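Local coordinates for protein TsrE (Streptomyces laurentii, PDB 7CWW) that probably acts as a cyclase in the biosynthesis of a thiopeptide antibiotic, at residues R343-E346 against E347-L351. Sequence-based numbering, arbitrary orientation.
Sequences RAFE and EEYDL
Arg343 and Glu347, one turn apart near the C-terminal end of helix 331-349, form an i to i+4 salt bridge that is loose in its geometry. NH2 of Arg343 lies 3.4 Å from OE2 of Glu347, a weak hydrogen bond with an N-H...O angle of 143°. The carboxylate oxygen sits at the edge of the guanidinium, yet the two planes are turned 78° against each other, so the paired, coplanar form of the interaction is not reached. Bends at chi2 and chi3 fold the arginine chain toward Glu347, which meets it extended beyond CG. Both groups have other partners: Tyr339 bonds Arg343 NH1, while Arg198 and Tyr194 on helix 183-211 take OE2 and OE1 of Glu347.

A second i to i+4 pair is apolar. CD1 of Phe345 rests 3.8 Å from CE2 of Tyr349, the side chains crossing at an oblique angle, and the tyrosine ring turns its edge to the carbonyl oxygen of Phe345, with CD2 3.5 Å from that O. Phe345 touches Tyr166 of helix 163-177; helix 183-211 touches Tyr349.

Asp350 takes a positive phi, and Leu351 N returns to bond Glu346 O at 3.0 Å, approaching in the carbonyl plane on a lone pair. This 6→1 bond around a positive-phi residue resembles a Schellman-type C-terminal cap. The leucine side chain folds back over the last turn, CD1 lying 4.3 Å from Phe345 CB.

The chemistry implies a division of labour: the weak Arg343-Glu347 bridge acts within the helix, the carboxylates of Glu347 and Glu348 carry the charged link to helix 183-211 through Arg198, Arg202 and Arg206, and the aromatic and leucine side chains supply the apolar packing.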
loop_
_atom_site.group_PDB
_atom_site.type_symbol
_atom_site.label_atom_id
_atom_site.label_comp_id
_atom_site.label_asym_id
_atom_site.label_seq_id
_atom_site.Cartn_x
_atom_site.Cartn_y
_atom_site.Cartn_z
ATOM N N ARG A 343 0.131 13.252 11.235
ATOM C CA ARG A 343 0.502 14.381 12.086
ATOM C C ARG A 343 0.545 15.675 11.289
ATOM O O ARG A 343 0.111 16.726 11.773
ATOM C CB ARG A 343 1.863 14.131 12.749
ATOM C CG ARG A 343 1.875 13.061 13.836
ATOM C CD ARG A 343 1.166 13.501 15.105
ATOM N NE ARG A 343 1.618 14.803 15.583
ATOM C CZ ARG A 343 2.671 15.009 16.367
ATOM N NH1 ARG A 343 3.428 13.993 16.788
ATOM N NH2 ARG A 343 2.967 16.245 16.734
ATOM N N ALA A 344 1.076 15.628 10.065
ATOM C CA ALA A 344 1.134 16.843 9.258
ATOM C C ALA A 344 -0.264 17.335 8.889
ATOM O O ALA A 344 -0.532 18.543 8.938
ATOM C CB ALA A 344 1.976 16.604 8.006
ATOM N N PHE A 345 -1.169 16.427 8.507
ATOM C CA PHE A 345 -2.573 16.824 8.311
ATOM C C PHE A 345 -3.124 17.473 9.572
ATOM O O PHE A 345 -3.757 18.534 9.526
ATOM C CB PHE A 345 -3.431 15.600 7.977
ATOM C CG PHE A 345 -3.623 15.333 6.511
ATOM C CD1 PHE A 345 -4.235 16.263 5.686
ATOM C CD2 PHE A 345 -3.250 14.104 5.975
ATOM C CE1 PHE A 345 -4.449 15.986 4.339
ATOM C CE2 PHE A 345 -3.455 13.813 4.636
ATOM C CZ PHE A 345 -4.058 14.762 3.811
ATOM N N GLU A 346 -2.908 16.819 10.718
ATOM C CA GLU A 346 -3.483 17.266 11.979
ATOM C C GLU A 346 -3.056 18.684 12.321
ATOM O O GLU A 346 -3.884 19.515 12.710
ATOM C CB GLU A 346 -3.062 16.307 13.091
ATOM C CG GLU A 346 -3.947 16.290 14.291
ATOM C CD GLU A 346 -3.473 15.244 15.287
ATOM O OE1 GLU A 346 -2.698 15.599 16.202
ATOM O OE2 GLU A 346 -3.833 14.062 15.103
ATOM N N GLU A 347 -1.757 18.965 12.221
ATOM C CA GLU A 347 -1.263 20.294 12.570
ATOM C C GLU A 347 -1.552 21.316 11.481
ATOM O O GLU A 347 -1.863 22.473 11.778
ATOM C CB GLU A 347 0.239 20.247 12.844
ATOM C CG GLU A 347 0.596 19.760 14.232
ATOM C CD GLU A 347 2.092 19.787 14.487
ATOM O OE1 GLU A 347 2.844 20.171 13.561
ATOM O OE2 GLU A 347 2.504 19.422 15.609
ATOM N N GLU A 348 -1.435 20.924 10.214
ATOM C CA GLU A 348 -1.579 21.912 9.155
ATOM C C GLU A 348 -3.006 22.441 9.072
ATOM O O GLU A 348 -3.205 23.627 8.786
ATOM C CB GLU A 348 -1.127 21.323 7.816
ATOM C CG GLU A 348 -1.119 22.316 6.663
ATOM C CD GLU A 348 -0.209 23.507 6.912
ATOM O OE1 GLU A 348 0.753 23.395 7.702
ATOM O OE2 GLU A 348 -0.461 24.563 6.318
ATOM N N TYR A 349 -4.003 21.597 9.351
ATOM C CA TYR A 349 -5.401 21.995 9.252
ATOM C C TYR A 349 -6.113 22.031 10.593
ATOM O O TYR A 349 -7.342 22.200 10.623
ATOM C CB TYR A 349 -6.158 21.068 8.295
ATOM C CG TYR A 349 -5.571 21.051 6.904
ATOM C CD1 TYR A 349 -5.859 22.065 5.992
ATOM C CD2 TYR A 349 -4.714 20.028 6.509
ATOM C CE1 TYR A 349 -5.317 22.056 4.709
ATOM C CE2 TYR A 349 -4.165 20.003 5.241
ATOM C CZ TYR A 349 -4.475 21.008 4.338
ATOM O OH TYR A 349 -3.932 20.972 3.071
ATOM N N ASP A 350 -5.386 21.861 11.700
ATOM C CA ASP A 350 -5.968 21.982 13.039
ATOM C C ASP A 350 -7.129 20.999 13.220
ATOM O O ASP A 350 -8.237 21.368 13.620
ATOM C CB ASP A 350 -6.415 23.430 13.292
ATOM C CG ASP A 350 -6.790 23.681 14.739
ATOM O OD1 ASP A 350 -6.049 23.225 15.636
ATOM O OD2 ASP A 350 -7.828 24.333 14.979
ATOM N N LEU A 351 -6.871 19.735 12.902
ATOM C CA LEU A 351 -7.913 18.717 12.896
ATOM C C LEU A 351 -8.063 18.042 14.258
ATOM O O LEU A 351 -7.110 17.934 15.034
ATOM C CB LEU A 351 -7.620 17.661 11.831
ATOM C CG LEU A 351 -7.459 18.215 10.417
ATOM C CD1 LEU A 351 -7.237 17.094 9.430
ATOM C CD2 LEU A 351 -8.713 19.045 10.054
#